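Alanine glyoxylate transaminase (Thermococcus litoralis, PDB 2ZC0) probably catalyses the pyridoxal phosphate-dependent transfer of an amino group from alanine to glyoxylate, acting as a homodimer. Local coordinates at residues Gly109-Leu114 against Ile240-Leu245; Gly115-Asp120 against Leu269-Pro274. One frame throughout, in Å; residues are numbered along the deposited sequence.

Contact 1: residues Gly109-Leu114 against Ile240-Leu245; sequences GALDLL and IVAGTL. With PMP (4'-deoxy-4'-aminopyridoxal-5'-phosphate), chain F.
Helix 109-114 packs on strand 240-244 running roughly antiparallel to it, their N-to-C directions 152° apart and their axes 8.1 Å from each other at the closest, and the backbones draw nearest where Ala110 faces Ala242. These two alanines meet methyl to methyl, CB of Ala110 lying 4.1 Å from CB of Ala242, and their short side chains probably help helix and strand come this close. Leu111, one residue on, also reaches Ala242 CB with its CD1 branch; the modelled 3.3 Å between these two carbons is doubtful, since the leucine torsions are nearly eclipsed. A turn further along the helix, the side chains of Leu114 and Ile240 run alongside each other, pointing opposite ways. The gamma methyl of Ile240 does the touching, CG2 standing 4.1 Å from Leu114 CG and about as far from both delta methyls; the rotation about CA-CB (chi1 -62°) keeps CG1 beside the backbone N and turns CG2 toward Leu114. No hydrogen bond crosses this wholly apolar interface. Farther along the strand the chemistry changes: Thr244 OG1 donates to O1P of the PMP phosphate (2.6 Å) and accepts from Ser246 N, and Ile255 O also lies at this hydroxyl. The contact thus packs a helix on the central sheet of the PLP-binding large domain, on a strand that runs to the phosphate. Strand 256-259 flanks it, Ile258 touching Ala110 and Leu114, and from helix 262-272 Val268 meets Leu114 and Ile264 meets Ile240.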
# COMPACT_ATOMS: atom_id res chain seq x y z
N GLY A 109 -16.23 0.06 -14.89
CA GLY A 109 -14.83 0.18 -15.26
C GLY A 109 -14.34 1.60 -15.05
O GLY A 109 -13.25 1.81 -14.53
N ALA A 110 -15.16 2.57 -15.43
CA ALA A 110 -14.82 3.99 -15.27
C ALA A 110 -14.52 4.29 -13.80
O ALA A 110 -13.53 4.94 -13.48
CB ALA A 110 -15.96 4.86 -15.77
N LEU A 111 -15.39 3.80 -12.92
CA LEU A 111 -15.23 4.03 -11.49
C LEU A 111 -14.01 3.29 -10.92
O LEU A 111 -13.37 3.78 -9.99
CB LEU A 111 -16.51 3.60 -10.75
CG LEU A 111 -17.61 4.59 -10.31
CD1 LEU A 111 -17.27 6.02 -10.64
CD2 LEU A 111 -18.93 4.17 -10.94
N ASP A 112 -13.68 2.12 -11.46
CA ASP A 112 -12.53 1.35 -11.00
C ASP A 112 -11.24 2.04 -11.49
O ASP A 112 -10.28 2.20 -10.73
CB ASP A 112 -12.62 -0.09 -11.54
CG ASP A 112 -11.38 -0.92 -11.24
OD1 ASP A 112 -10.54 -1.05 -12.15
OD2 ASP A 112 -11.24 -1.42 -10.11
N LEU A 113 -11.24 2.47 -12.75
CA LEU A 113 -10.10 3.17 -13.30
C LEU A 113 -9.81 4.43 -12.47
O LEU A 113 -8.67 4.70 -12.11
CB LEU A 113 -10.36 3.51 -14.78
CG LEU A 113 -9.62 2.61 -15.79
CD1 LEU A 113 -9.64 1.18 -15.32
CD2 LEU A 113 -10.24 2.74 -17.18
N LEU A 114 -10.86 5.19 -12.14
CA LEU A 114 -10.70 6.39 -11.33
C LEU A 114 -10.20 6.09 -9.91
O LEU A 114 -9.38 6.83 -9.37
CB LEU A 114 -12.03 7.16 -11.23
CG LEU A 114 -12.40 8.31 -12.20
CD1 LEU A 114 -11.19 8.73 -13.07
CD2 LEU A 114 -13.56 7.88 -13.04
N ILE A 240 -15.53 15.09 -12.04
CA ILE A 240 -15.15 14.08 -13.01
C ILE A 240 -16.39 13.24 -13.16
O ILE A 240 -17.01 12.91 -12.16
CB ILE A 240 -14.02 13.22 -12.43
CG1 ILE A 240 -12.81 14.11 -12.16
CG2 ILE A 240 -13.76 12.01 -13.32
CD1 ILE A 240 -11.66 13.42 -11.44
N VAL A 241 -16.80 12.91 -14.38
CA VAL A 241 -17.98 12.08 -14.46
C VAL A 241 -17.66 10.67 -14.89
O VAL A 241 -16.66 10.42 -15.59
CB VAL A 241 -19.10 12.68 -15.39
CG1 VAL A 241 -18.77 14.11 -15.77
CG2 VAL A 241 -19.32 11.79 -16.60
N ALA A 242 -18.50 9.74 -14.44
CA ALA A 242 -18.42 8.33 -14.76
C ALA A 242 -19.81 8.02 -15.29
O ALA A 242 -20.76 7.90 -14.53
CB ALA A 242 -18.14 7.51 -13.51
N GLY A 243 -19.92 7.92 -16.61
CA GLY A 243 -21.21 7.66 -17.21
C GLY A 243 -21.27 6.37 -17.98
O GLY A 243 -20.32 5.59 -18.00
N THR A 244 -22.41 6.13 -18.61
CA THR A 244 -22.61 4.92 -19.38
C THR A 244 -23.89 4.95 -20.20
O THR A 244 -24.80 5.73 -19.93
CB THR A 244 -22.63 3.69 -18.45
OG1 THR A 244 -22.94 2.52 -19.22
CG2 THR A 244 -23.65 3.86 -17.34
N LEU A 245 -23.91 4.11 -21.23
CA LEU A 245 -25.06 3.97 -22.13
C LEU A 245 -25.77 2.66 -21.82
O LEU A 245 -26.72 2.29 -22.51
CB LEU A 245 -24.60 3.93 -23.59
CG LEU A 245 -24.56 5.19 -24.45
CD1 LEU A 245 -24.07 4.82 -25.83
CD2 LEU A 245 -25.96 5.82 -24.54
N1 PMP F . -23.42 3.50 -11.50
C2 PMP F . -24.61 3.20 -10.92
C2A PMP F . -25.14 4.19 -9.88
C3 PMP F . -25.32 2.02 -11.26
O3 PMP F . -26.53 1.74 -10.64
C4 PMP F . -24.75 1.12 -12.25
C4A PMP F . -25.53 -0.15 -12.62
N4A PMP F . -24.81 -1.39 -12.31
C5 PMP F . -23.40 1.52 -12.87
C6 PMP F . -22.78 2.72 -12.46
C5A PMP F . -22.69 0.66 -13.94
O4P PMP F . -23.31 0.65 -14.85
P PMP F . -22.56 -0.21 -16.08
O1P PMP F . -21.98 0.75 -17.61
O2P PMP F . -23.89 -1.44 -16.69
O3P PMP F . -21.13 -1.17 -15.51

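Contact 2: residues Gly115-Asp120 against Leu269-Pro274; sequences GRVLID and LMQKQP
Gln271 reaches across from helix 262-272 and sets its amide against Val117 and Arg116, near the end of helix 106-118. It carries more of the buried surface than any other residue here. Its CG is tucked between the two backbone branches (chi1 65°), and beyond CG the chain runs extended, bringing the amide up to the facing helix. One methyl of Val117 receives it: CG2 lies 3.4 Å from Gln271 NE2 and only slightly farther from CD and OE1, so the methyl sits over the flat face of the amide. The amide's polar atoms are satisfied at both ends. NE2 donates to Leu113 O, one turn back along helix 106-118, whereas OE1 takes a hydrogen bond of 2.6 Å from a water. That water in turn accepts from Arg116 NH2 at 2.9 Å, bridging two side chains that have no direct hydrogen bond. Arg116 passes Gln271 with CB 3.7 Å from OE1, then bends at chi3 (46°); its guanidinium plane is turned 83° from the amide plane. NH1 forms a salt bridge with Asp112 of the second subunit, giving the positive charge its partner across the dimer interface. An alanine in place of Gln271 would probably strip the amide from one side of the Val117 methyl, and leave Leu113 O without this donor and the bridging water without this acceptor. The contact joins two helices that both border the second subunit, where Leu7 of that subunit packs on Val117 and Ile14 on Gln271. Within the chain, Lys267 and Val268 of helix 262-272 also cover Val117, and Lys272 lies against strand 101-104.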
# COMPACT_ATOMS: atom_id res chain seq x y z
N GLY A 115 -10.72 5.03 -9.29
CA GLY A 115 -10.30 4.72 -7.94
C GLY A 115 -8.83 4.37 -7.89
O GLY A 115 -8.11 4.72 -6.94
N ARG A 116 -8.36 3.67 -8.91
CA ARG A 116 -6.97 3.27 -8.95
C ARG A 116 -6.01 4.45 -9.07
O ARG A 116 -4.91 4.41 -8.55
CB ARG A 116 -6.77 2.27 -10.08
CG ARG A 116 -7.59 1.01 -9.87
CD ARG A 116 -7.28 -0.02 -10.94
NE ARG A 116 -5.84 -0.12 -11.11
CZ ARG A 116 -5.20 -1.16 -11.64
NH1 ARG A 116 -5.91 -2.22 -12.04
NH2 ARG A 116 -3.87 -1.12 -11.74
N VAL A 117 -6.44 5.51 -9.73
CA VAL A 117 -5.60 6.67 -9.90
C VAL A 117 -5.79 7.71 -8.80
O VAL A 117 -4.90 8.53 -8.56
CB VAL A 117 -5.91 7.36 -11.25
CG1 VAL A 117 -5.29 8.74 -11.30
CG2 VAL A 117 -5.39 6.51 -12.40
N LEU A 118 -6.93 7.66 -8.12
CA LEU A 118 -7.23 8.65 -7.11
C LEU A 118 -7.21 8.21 -5.66
O LEU A 118 -7.19 9.04 -4.77
CB LEU A 118 -8.58 9.30 -7.45
CG LEU A 118 -8.69 10.01 -8.80
CD1 LEU A 118 -10.12 10.50 -8.99
CD2 LEU A 118 -7.71 11.18 -8.88
N ILE A 119 -7.20 6.91 -5.41
CA ILE A 119 -7.21 6.43 -4.03
C ILE A 119 -5.93 5.75 -3.53
O ILE A 119 -5.43 4.82 -4.15
CB ILE A 119 -8.36 5.42 -3.84
CG1 ILE A 119 -9.69 6.08 -4.15
CG2 ILE A 119 -8.36 4.88 -2.42
CD1 ILE A 119 -10.80 5.10 -4.28
N ASP A 120 -5.40 6.22 -2.41
CA ASP A 120 -4.25 5.59 -1.78
C ASP A 120 -4.89 4.85 -0.60
O ASP A 120 -5.82 5.36 0.04
CB ASP A 120 -3.23 6.62 -1.24
CG ASP A 120 -2.19 7.05 -2.28
OD1 ASP A 120 -1.52 6.18 -2.87
OD2 ASP A 120 -2.04 8.28 -2.49
N LEU A 269 -5.56 7.33 -18.66
CA LEU A 269 -5.30 6.82 -19.99
C LEU A 269 -4.04 5.93 -20.02
O LEU A 269 -4.05 4.88 -20.64
CB LEU A 269 -5.15 8.00 -20.95
CG LEU A 269 -5.99 8.06 -22.23
CD1 LEU A 269 -7.42 7.58 -21.98
CD2 LEU A 269 -5.99 9.52 -22.74
N MET A 270 -2.96 6.37 -19.36
CA MET A 270 -1.70 5.61 -19.31
C MET A 270 -1.87 4.22 -18.73
O MET A 270 -1.21 3.29 -19.16
CB MET A 270 -0.66 6.33 -18.47
CG MET A 270 0.10 7.47 -19.12
SD MET A 270 1.51 7.98 -18.04
CE MET A 270 2.13 9.40 -18.95
N GLN A 271 -2.72 4.09 -17.72
CA GLN A 271 -2.91 2.79 -17.08
C GLN A 271 -3.92 1.87 -17.77
O GLN A 271 -3.85 0.66 -17.60
CB GLN A 271 -3.36 2.97 -15.62
CG GLN A 271 -4.72 3.63 -15.47
CD GLN A 271 -5.37 3.44 -14.10
OE1 GLN A 271 -4.73 3.00 -13.14
NE2 GLN A 271 -6.64 3.78 -14.00
N LYS A 272 -4.82 2.44 -18.57
CA LYS A 272 -5.88 1.67 -19.21
C LYS A 272 -5.57 0.50 -20.15
O LYS A 272 -6.21 -0.55 -20.04
CB LYS A 272 -6.85 2.62 -19.91
CG LYS A 272 -8.20 1.99 -20.23
CD LYS A 272 -9.19 3.06 -20.71
CE LYS A 272 -10.54 2.45 -21.02
NZ LYS A 272 -10.44 1.52 -22.16
N GLN A 273 -4.63 0.64 -21.09
CA GLN A 273 -4.37 -0.48 -21.99
C GLN A 273 -4.00 -1.77 -21.23
O GLN A 273 -4.50 -2.84 -21.56
CB GLN A 273 -3.30 -0.12 -23.04
CG GLN A 273 -3.13 -1.20 -24.15
CD GLN A 273 -2.31 -0.73 -25.37
OE1 GLN A 273 -2.85 -0.20 -26.35
NE2 GLN A 273 -1.00 -0.94 -25.30
N PRO A 274 -3.14 -1.68 -20.19
CA PRO A 274 -2.76 -2.88 -19.42
C PRO A 274 -3.84 -3.44 -18.47
O PRO A 274 -3.61 -4.45 -17.81
CB PRO A 274 -1.50 -2.44 -18.66
CG PRO A 274 -0.97 -1.29 -19.47
CD PRO A 274 -2.21 -0.56 -19.93
O HOH W 1 -2.93 1.58 -11.95

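In the fold
From the N terminus the chain passes through three helices and strand 101-104 before it reaches helix 106-118, which supplies one side of both contacts: 109-114 for contact 1, then 115-120 for contact 2. It next runs through much of the central mixed sheet before strand 239-244 returns to close contact 1 over 125 intervening residues. Past strand 256-259, helix 262-272 closes contact 2 over 148. The two loops cross rather than nest. They lie about 11 Å apart, centre to centre, and Ile240 and Leu118 also pack together directly. Helix 106-118 is therefore tied at one level to a strand of the sheet and at the next to a helix at the boundary with the second subunit.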